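Local coordinates for proximal thread matrix protein 1 (Mytilus galloprovincialis, PDB 4CN9) that probably binds collagen as a matrix protein of mussel byssal threads and holds zinc ions, one of them in a MIDAS motif, at residues Gly390-Ala395 with Ile410-Glu415; Ala253-Val258 with Val364-Thr369; Leu59-Ser64 with Gly138-Gly143. One frame throughout, in Å; residues are numbered along the deposited sequence.

Contacts 1 and 2 belong to the same sheet in the second von Willebrand factor A domain, while contact 3 lies in the first; the first two sit in the core of one domain, the third at the metal site of the other. Contact 2 is regular parallel pairing of two buried strands with apolar side chains over both faces. Contact 1, also buried, begins on the next strand, 391-398, which bonds directly to strand 362-369 of contact 2, but its partner is an irregular loop that supplies a serine hydroxyl. Contact 3, only partly buried and about 38 Å between centres from contact 2, trades apolar packing for a zinc ion, waters and a carboxylate.

Contact 1: residues Gly390-Ala395 with Ile410-Glu415; sequences GVVIVA and IASSEE
Ile-393 and Ser-412 join strand 391-398 of the second von Willebrand factor A domain to the loop that carries the chain from helix 404-410 into strand 417-420. The backbone of Ile-393 is gripped at both polar atoms by one residue. Ser-412 N donates to Ile-393 O at 3.0 Å. In return, Ile-393 N gives an almost straight bond (169°) to Ser-412 OG at 2.9 Å. Serine suits this place because its hydroxyl, turned beside its own backbone N (chi1 -75°), supplies the acceptor that a neighbouring strand's carbonyl would otherwise provide. The Ile-393 side chain packs round Ile-410 O, with CG2 and CD1 each 3.5 Å from that oxygen, which accepts a hydrogen bond from Arg-387. Farther along, Ile-410 swings CG1 between its backbone N and carbonyl carbon, and CG1 and CD1 both come within 3.8 Å of Ala-395 CB; the small alanine lets the helix end lie close to the strand. Just before strand 417-420, Tyr-416 takes up the backbone pairing at Ala-395. The paired bonds thus extend strand-like pairing into irregular loop and keep the buried backbone N and O of Ile-393 satisfied.

Contact 2: residues Ala253-Val258 with Val364-Thr369; sequences ADIAFV and VVILLT
Val-258 straddles two neighbours on strand 362-369, its CG2 meeting Val-365 CG1 at 3.7 Å and its CG1 meeting Leu-367 CD1 at 4.0 Å. With CG1 anti to the backbone N (chi1 178°), the two methyls part toward different partners, a use of beta branching that a straight side chain could not match. Val-364 and Ile-366 carry the other face. Val-364 stands beside Ile-255, whose CD1 folds back against Val-364 CB at 3.5 Å, closer than carbon atoms usually pack. Ile-366 lies alongside Phe-257, its CD1 coming obliquely to the ring at CE1, 3.8 Å away, and that same methyl reaches Ile-255 CG2 at 4.1 Å. Branched aliphatic residues suit these positions because they favour extended backbone and fill a sheet surface that faces helices.

Between these two faces, the parallel strands, 14° apart in direction, exchange five backbone hydrogen bonds. Ala-256 sits at the middle, its N donating to Val-364 O at 2.9 Å and its O accepting from Ile-366 N; Val-258 does likewise with Ile-366 O and Leu-368 N. Val-364 N completes the set by donating to Asp-254 O.

This is the centre of the mixed sheet of the von Willebrand factor A fold, strand 253-260 being flanked by 295-302 and strand 362-369 by 391-398. Asp-254, near the start of strand 253-260, turns its carboxylate to a salt bridge with Arg-358. Helix 272-285 packs through Met-280, Ile-283 and Val-284 on Phe-257, while helix 338-349 lies against the face of Ala-256 and Leu-367, so the paired strands are sandwiched between helices.

Contact 3: residues Leu59-Ser64 with Gly138-Gly143; sequences LFDDSS and GQTEIG. With ZN (zinc ion), chain C.
Ser-63 and Thr-140 face each other across the metal-ion-dependent adhesion site (MIDAS) of the first von Willebrand factor A domain, Ser-63 CB lying 4.0 Å from Thr-140 OG1. The zinc ion takes Ser-63 OG at 2.2 Å, three waters, and one atom each from Ser-65 and Asp-174, six ligands in all. Small hydroxyl side chains suit the site because their oxygens can reach the metal from the loop after strand 54-61 and the first turn of helix 64-69. One of the waters links the second shell: it donates to Asp-61 OD2 at 2.7 Å and lies 2.6 Å from Thr-140 OG1 in a hydrogen bond. Thr-140 therefore reaches the zinc ion through water, as in the closed form of integrin alpha-A domains. Asp-61, its CG anti to the backbone N (chi1 -177°), sets the loop as well as the water; OD2 also accepts from Thr-173 and from the backbone of Asp-174, while OD1 receives Ser-63 N in an Asx turn. With an alanine here the carboxylate is gone, and the water would probably lose one of its two protein partners and Ser-63 N and OG their acceptor, leaving the loop less firmly set. Thr-140 is itself placed by Asn-178, which accepts from its backbone N. The Ser-63 hydroxyl is oriented by the same Asp-61 carboxylate: OG donates to Asp-61 OD1 at 2.6 Å, from the syn side and 19° out of the carboxylate plane.

Contact 1: residues Gly390-Ala395 with Ile410-Glu415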
loop_
_atom_site.group_PDB
_atom_site.type_symbol
_atom_site.label_atom_id
_atom_site.label_comp_id
_atom_site.label_asym_id
_atom_site.label_seq_id
_atom_site.Cartn_x
_atom_site.Cartn_y
_atom_site.Cartn_z
ATOM N N GLY A 390 6.191 9.455 3.458
ATOM C CA GLY A 390 4.742 9.419 3.430
ATOM C C GLY A 390 4.092 9.711 2.084
ATOM O O GLY A 390 2.864 9.838 1.995
ATOM N N VAL A 391 4.890 9.809 1.026
ATOM C CA VAL A 391 4.331 10.075 -0.299
ATOM C C VAL A 391 3.790 8.776 -0.898
ATOM O O VAL A 391 4.494 7.760 -0.954
ATOM C CB VAL A 391 5.379 10.684 -1.241
ATOM C CG1 VAL A 391 4.791 10.918 -2.637
ATOM C CG2 VAL A 391 5.925 11.968 -0.666
ATOM N N VAL A 392 2.532 8.801 -1.323
ATOM C CA VAL A 392 1.966 7.682 -2.057
ATOM C C VAL A 392 2.226 7.883 -3.546
ATOM O O VAL A 392 1.919 8.937 -4.086
ATOM C CB VAL A 392 0.451 7.550 -1.823
ATOM C CG1 VAL A 392 -0.145 6.520 -2.758
ATOM C CG2 VAL A 392 0.170 7.201 -0.370
ATOM N N ILE A 393 2.794 6.872 -4.206
ATOM C CA ILE A 393 3.167 6.999 -5.615
ATOM C C ILE A 393 2.358 6.080 -6.527
ATOM O O ILE A 393 2.288 4.851 -6.329
ATOM C CB ILE A 393 4.676 6.722 -5.830
ATOM C CG1 ILE A 393 5.519 7.615 -4.906
ATOM C CG2 ILE A 393 5.043 6.934 -7.289
ATOM C CD1 ILE A 393 7.012 7.375 -4.994
ATOM N N VAL A 394 1.753 6.700 -7.533
ATOM C CA VAL A 394 1.037 6.005 -8.589
ATOM C C VAL A 394 1.892 6.101 -9.876
ATOM O O VAL A 394 2.412 7.168 -10.168
ATOM C CB VAL A 394 -0.333 6.681 -8.810
ATOM C CG1 VAL A 394 -1.082 6.061 -9.977
ATOM C CG2 VAL A 394 -1.161 6.625 -7.528
ATOM N N ALA A 395 2.044 4.991 -10.601
ATOM C CA ALA A 395 2.914 4.909 -11.784
ATOM C C ALA A 395 2.149 4.422 -13.019
ATOM O O ALA A 395 1.557 3.352 -13.002
ATOM C CB ALA A 395 4.101 3.958 -11.523
ATOM N N ILE A 410 8.849 1.994 -8.581
ATOM C CA ILE A 410 8.586 3.309 -8.024
ATOM C C ILE A 410 7.251 3.409 -7.310
ATOM O O ILE A 410 7.122 4.208 -6.409
ATOM C CB ILE A 410 8.689 4.456 -9.061
ATOM C CG1 ILE A 410 7.516 4.448 -10.015
ATOM C CG2 ILE A 410 10.017 4.399 -9.824
ATOM C CD1 ILE A 410 7.413 5.731 -10.832
ATOM N N ALA A 411 6.259 2.638 -7.729
ATOM C CA ALA A 411 4.925 2.749 -7.142
ATOM C C ALA A 411 4.899 2.249 -5.705
ATOM O O ALA A 411 5.739 1.442 -5.302
ATOM C CB ALA A 411 3.912 1.997 -7.967
ATOM N N SER A 412 3.910 2.718 -4.950
ATOM C CA SER A 412 3.738 2.330 -3.552
ATOM C C SER A 412 3.188 0.907 -3.460
ATOM O O SER A 412 3.255 0.254 -2.406
ATOM C CB SER A 412 2.805 3.314 -2.829
ATOM O OG SER A 412 3.449 4.550 -2.544
ATOM N N SER A 413 2.636 0.444 -4.575
ATOM C CA SER A 413 2.110 -0.890 -4.684
ATOM C C SER A 413 1.932 -1.237 -6.149
ATOM O O SER A 413 1.668 -0.363 -6.971
ATOM C CB SER A 413 0.759 -0.976 -3.957
ATOM O OG SER A 413 0.162 -2.228 -4.197
ATOM N N GLU A 414 2.065 -2.516 -6.488
ATOM C CA GLU A 414 1.786 -2.959 -7.852
ATOM C C GLU A 414 0.326 -2.748 -8.228
ATOM O O GLU A 414 -0.008 -2.640 -9.405
ATOM C CB GLU A 414 2.221 -4.423 -8.074
ATOM C CG GLU A 414 2.141 -4.840 -9.533
ATOM C CD GLU A 414 2.929 -6.115 -9.862
ATOM O OE1 GLU A 414 3.752 -6.567 -9.033
ATOM O OE2 GLU A 414 2.730 -6.647 -10.978
ATOM N N GLU A 415 -0.548 -2.633 -7.235
ATOM C CA GLU A 415 -1.927 -2.257 -7.505
ATOM C C GLU A 415 -2.052 -0.818 -8.009
ATOM O O GLU A 415 -3.089 -0.446 -8.583
ATOM C CB GLU A 415 -2.782 -2.441 -6.246
ATOM C CG GLU A 415 -2.851 -3.887 -5.781
ATOM C CD GLU A 415 -3.693 -4.735 -6.701
ATOM O OE1 GLU A 415 -4.542 -4.165 -7.421
ATOM O OE2 GLU A 415 -3.510 -5.972 -6.719
#

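Contact 2: residues Ala253-Val258 with Val364-Thr369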
loop_
_atom_site.group_PDB
_atom_site.type_symbol
_atom_site.label_atom_id
_atom_site.label_comp_id
_atom_site.label_asym_id
_atom_site.label_seq_id
_atom_site.Cartn_x
_atom_site.Cartn_y
_atom_site.Cartn_z
ATOM N N ALA A 253 -4.876 17.562 0.410
ATOM C CA ALA A 253 -3.822 16.778 -0.227
ATOM C C ALA A 253 -2.893 17.657 -1.070
ATOM O O ALA A 253 -3.297 18.716 -1.570
ATOM C CB ALA A 253 -4.419 15.680 -1.071
ATOM N N ASP A 254 -1.643 17.212 -1.196
ATOM C CA ASP A 254 -0.648 17.863 -2.063
ATOM C C ASP A 254 -0.285 16.858 -3.150
ATOM O O ASP A 254 0.271 15.794 -2.851
ATOM C CB ASP A 254 0.617 18.236 -1.296
ATOM C CG ASP A 254 0.434 19.433 -0.360
ATOM O OD1 ASP A 254 -0.445 20.310 -0.590
ATOM O OD2 ASP A 254 1.211 19.489 0.613
ATOM N N ILE A 255 -0.615 17.187 -4.395
ATOM C CA ILE A 255 -0.515 16.244 -5.503
ATOM C C ILE A 255 0.456 16.730 -6.562
ATOM O O ILE A 255 0.250 17.790 -7.164
ATOM C CB ILE A 255 -1.863 16.068 -6.238
ATOM C CG1 ILE A 255 -3.017 15.810 -5.264
ATOM C CG2 ILE A 255 -1.773 14.939 -7.263
ATOM C CD1 ILE A 255 -3.009 14.466 -4.671
ATOM N N ALA A 256 1.481 15.937 -6.834
ATOM C CA ALA A 256 2.426 16.284 -7.886
ATOM C C ALA A 256 2.325 15.366 -9.097
ATOM O O ALA A 256 2.475 14.141 -8.982
ATOM C CB ALA A 256 3.844 16.296 -7.328
ATOM N N PHE A 257 2.061 15.963 -10.264
ATOM C CA PHE A 257 2.188 15.247 -11.528
ATOM C C PHE A 257 3.646 15.288 -11.937
ATOM O O PHE A 257 4.235 16.356 -12.044
ATOM C CB PHE A 257 1.369 15.899 -12.635
ATOM C CG PHE A 257 -0.113 15.820 -12.422
ATOM C CD1 PHE A 257 -0.771 14.620 -12.558
ATOM C CD2 PHE A 257 -0.837 16.955 -12.109
ATOM C CE1 PHE A 257 -2.143 14.550 -12.366
ATOM C CE2 PHE A 257 -2.210 16.899 -11.924
ATOM C CZ PHE A 257 -2.862 15.693 -12.050
ATOM N N VAL A 258 4.222 14.121 -12.158
ATOM C CA VAL A 258 5.597 14.025 -12.602
ATOM C C VAL A 258 5.533 13.327 -13.940
ATOM O O VAL A 258 5.330 12.105 -13.997
ATOM C CB VAL A 258 6.438 13.211 -11.623
ATOM C CG1 VAL A 258 7.871 13.086 -12.122
ATOM C CG2 VAL A 258 6.392 13.856 -10.228
ATOM N N VAL A 364 0.914 12.905 -2.653
ATOM C CA VAL A 364 0.743 11.953 -3.740
ATOM C C VAL A 364 1.596 12.378 -4.944
ATOM O O VAL A 364 1.676 13.554 -5.281
ATOM C CB VAL A 364 -0.745 11.868 -4.219
ATOM C CG1 VAL A 364 -0.912 10.781 -5.274
ATOM C CG2 VAL A 364 -1.691 11.606 -3.038
ATOM N N VAL A 365 2.229 11.407 -5.580
ATOM C CA VAL A 365 2.845 11.605 -6.878
ATOM C C VAL A 365 2.137 10.727 -7.889
ATOM O O VAL A 365 1.935 9.533 -7.669
ATOM C CB VAL A 365 4.352 11.219 -6.882
ATOM C CG1 VAL A 365 4.855 11.046 -8.325
ATOM C CG2 VAL A 365 5.173 12.265 -6.151
ATOM N N ILE A 366 1.752 11.318 -9.009
ATOM C CA ILE A 366 1.255 10.545 -10.121
ATOM C C ILE A 366 2.281 10.699 -11.231
ATOM O O ILE A 366 2.452 11.784 -11.763
ATOM C CB ILE A 366 -0.085 11.060 -10.618
ATOM C CG1 ILE A 366 -1.129 10.992 -9.497
ATOM C CG2 ILE A 366 -0.548 10.250 -11.820
ATOM C CD1 ILE A 366 -2.400 11.727 -9.812
ATOM N N LEU A 367 2.947 9.603 -11.570
ATOM C CA LEU A 367 3.989 9.609 -12.588
ATOM C C LEU A 367 3.502 8.946 -13.874
ATOM O O LEU A 367 2.857 7.883 -13.847
ATOM C CB LEU A 367 5.238 8.903 -12.070
ATOM C CG LEU A 367 6.477 8.991 -12.965
ATOM C CD1 LEU A 367 7.743 9.126 -12.131
ATOM C CD2 LEU A 367 6.566 7.801 -13.883
ATOM N N LEU A 368 3.828 9.579 -14.997
ATOM C CA LEU A 368 3.476 9.086 -16.324
ATOM C C LEU A 368 4.729 9.043 -17.205
ATOM O O LEU A 368 5.435 10.044 -17.323
ATOM C CB LEU A 368 2.441 10.016 -16.973
ATOM C CG LEU A 368 0.997 10.077 -16.475
ATOM C CD1 LEU A 368 0.564 11.484 -16.050
ATOM C CD2 LEU A 368 0.080 9.552 -17.600
ATOM N N THR A 369 5.005 7.899 -17.830
ATOM C CA THR A 369 6.152 7.793 -18.738
ATOM C C THR A 369 5.871 6.919 -19.963
ATOM O O THR A 369 5.093 5.959 -19.900
ATOM C CB THR A 369 7.392 7.222 -18.023
ATOM O OG1 THR A 369 8.541 7.354 -18.874
ATOM C CG2 THR A 369 7.185 5.755 -17.654
#

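Contact 3: residues Leu59-Ser64 with Gly138-Gly143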
loop_
_atom_site.group_PDB
_atom_site.type_symbol
_atom_site.label_atom_id
_atom_site.label_comp_id
_atom_site.label_asym_id
_atom_site.label_seq_id
_atom_site.Cartn_x
_atom_site.Cartn_y
_atom_site.Cartn_z
ATOM N N LEU A 59 -2.804 -14.325 10.264
ATOM C CA LEU A 59 -2.458 -15.481 9.443
ATOM C C LEU A 59 -1.068 -15.936 9.876
ATOM O O LEU A 59 -0.068 -15.243 9.658
ATOM C CB LEU A 59 -2.493 -15.056 7.969
ATOM C CG LEU A 59 -2.741 -16.031 6.821
ATOM C CD1 LEU A 59 -3.770 -17.117 7.126
ATOM C CD2 LEU A 59 -3.187 -15.204 5.622
ATOM N N PHE A 60 -1.039 -17.091 10.524
ATOM C CA PHE A 60 0.057 -17.561 11.361
ATOM C C PHE A 60 0.698 -18.765 10.654
ATOM O O PHE A 60 0.076 -19.816 10.562
ATOM C CB PHE A 60 -0.588 -17.964 12.702
ATOM C CG PHE A 60 0.369 -18.374 13.787
ATOM C CD1 PHE A 60 1.042 -19.597 13.742
ATOM C CD2 PHE A 60 0.549 -17.554 14.894
ATOM C CE1 PHE A 60 1.890 -19.966 14.768
ATOM C CE2 PHE A 60 1.402 -17.920 15.926
ATOM C CZ PHE A 60 2.064 -19.119 15.871
ATOM N N ASP A 61 1.921 -18.593 10.138
ATOM C CA ASP A 61 2.693 -19.662 9.473
ATOM C C ASP A 61 2.975 -20.780 10.481
ATOM O O ASP A 61 3.576 -20.515 11.528
ATOM C CB ASP A 61 3.995 -19.041 8.941
ATOM C CG ASP A 61 4.889 -20.014 8.139
ATOM O OD1 ASP A 61 4.944 -21.233 8.415
ATOM O OD2 ASP A 61 5.584 -19.512 7.229
ATOM N N ASP A 62 2.504 -22.011 10.208
ATOM C CA ASP A 62 2.865 -23.150 11.073
ATOM C C ASP A 62 3.643 -24.232 10.330
ATOM O O ASP A 62 3.481 -25.418 10.589
ATOM C CB ASP A 62 1.665 -23.713 11.876
ATOM C CG ASP A 62 0.580 -24.365 11.013
ATOM O OD1 ASP A 62 0.589 -24.258 9.767
ATOM O OD2 ASP A 62 -0.315 -24.996 11.621
ATOM N N SER A 63 4.523 -23.795 9.433
ATOM C CA SER A 63 5.428 -24.691 8.703
ATOM C C SER A 63 6.521 -25.266 9.605
ATOM O O SER A 63 6.930 -24.647 10.592
ATOM C CB SER A 63 6.088 -23.961 7.516
ATOM O OG SER A 63 6.934 -22.886 7.934
ATOM N N SER A 64 7.010 -26.448 9.234
ATOM C CA SER A 64 7.990 -27.180 10.035
ATOM C C SER A 64 9.323 -26.447 10.147
ATOM O O SER A 64 10.058 -26.650 11.107
ATOM C CB SER A 64 8.222 -28.574 9.435
ATOM O OG SER A 64 8.716 -28.469 8.118
ATOM N N GLY A 138 4.683 -29.234 5.655
ATOM C CA GLY A 138 5.857 -29.339 4.805
ATOM C C GLY A 138 5.844 -28.426 3.591
ATOM O O GLY A 138 6.709 -28.542 2.730
ATOM N N GLN A 139 4.860 -27.530 3.532
ATOM C CA GLN A 139 4.672 -26.589 2.437
ATOM C C GLN A 139 4.307 -25.230 3.034
ATOM O O GLN A 139 3.914 -25.152 4.194
ATOM C CB GLN A 139 3.495 -26.997 1.548
ATOM C CG GLN A 139 3.576 -28.355 0.903
ATOM C CD GLN A 139 2.386 -28.616 -0.004
ATOM O OE1 GLN A 139 1.342 -27.963 0.117
ATOM N NE2 GLN A 139 2.533 -29.569 -0.924
ATOM N N THR A 140 4.376 -24.178 2.224
ATOM C CA THR A 140 3.938 -22.843 2.654
ATOM C C THR A 140 2.958 -22.242 1.641
ATOM O O THR A 140 3.364 -21.703 0.611
ATOM C CB THR A 140 5.149 -21.903 2.844
ATOM O OG1 THR A 140 6.047 -22.473 3.798
ATOM C CG2 THR A 140 4.718 -20.514 3.333
ATOM N N GLU A 141 1.663 -22.340 1.928
ATOM C CA GLU A 141 0.641 -21.885 0.990
ATOM C C GLU A 141 0.067 -20.540 1.416
ATOM O O GLU A 141 -1.041 -20.469 1.952
ATOM C CB GLU A 141 -0.497 -22.900 0.889
ATOM C CG GLU A 141 -0.100 -24.285 0.441
ATOM C CD GLU A 141 -1.292 -25.253 0.470
ATOM O OE1 GLU A 141 -2.383 -24.878 0.002
ATOM O OE2 GLU A 141 -1.149 -26.379 0.975
ATOM N N ILE A 142 0.814 -19.475 1.148
ATOM C CA ILE A 142 0.392 -18.139 1.527
ATOM C C ILE A 142 -0.925 -17.785 0.825
ATOM O O ILE A 142 -1.843 -17.222 1.428
ATOM C CB ILE A 142 1.493 -17.097 1.191
ATOM C CG1 ILE A 142 2.746 -17.371 2.044
ATOM C CG2 ILE A 142 0.967 -15.680 1.387
ATOM C CD1 ILE A 142 3.870 -16.322 1.919
ATOM N N GLY A 143 -1.016 -18.100 -0.459
ATOM C CA GLY A 143 -2.199 -17.754 -1.224
ATOM C C GLY A 143 -3.432 -18.496 -0.747
ATOM O O GLY A 143 -4.520 -17.919 -0.708
HETATM ZN ZN ZN C . 8.602 -22.080 6.806
HETATM O O HOH W 1 7.178 -21.039 5.699
HETATM O O HOH W 2 8.618 -23.739 5.552
HETATM O O HOH W 3 10.238 -21.460 5.619
#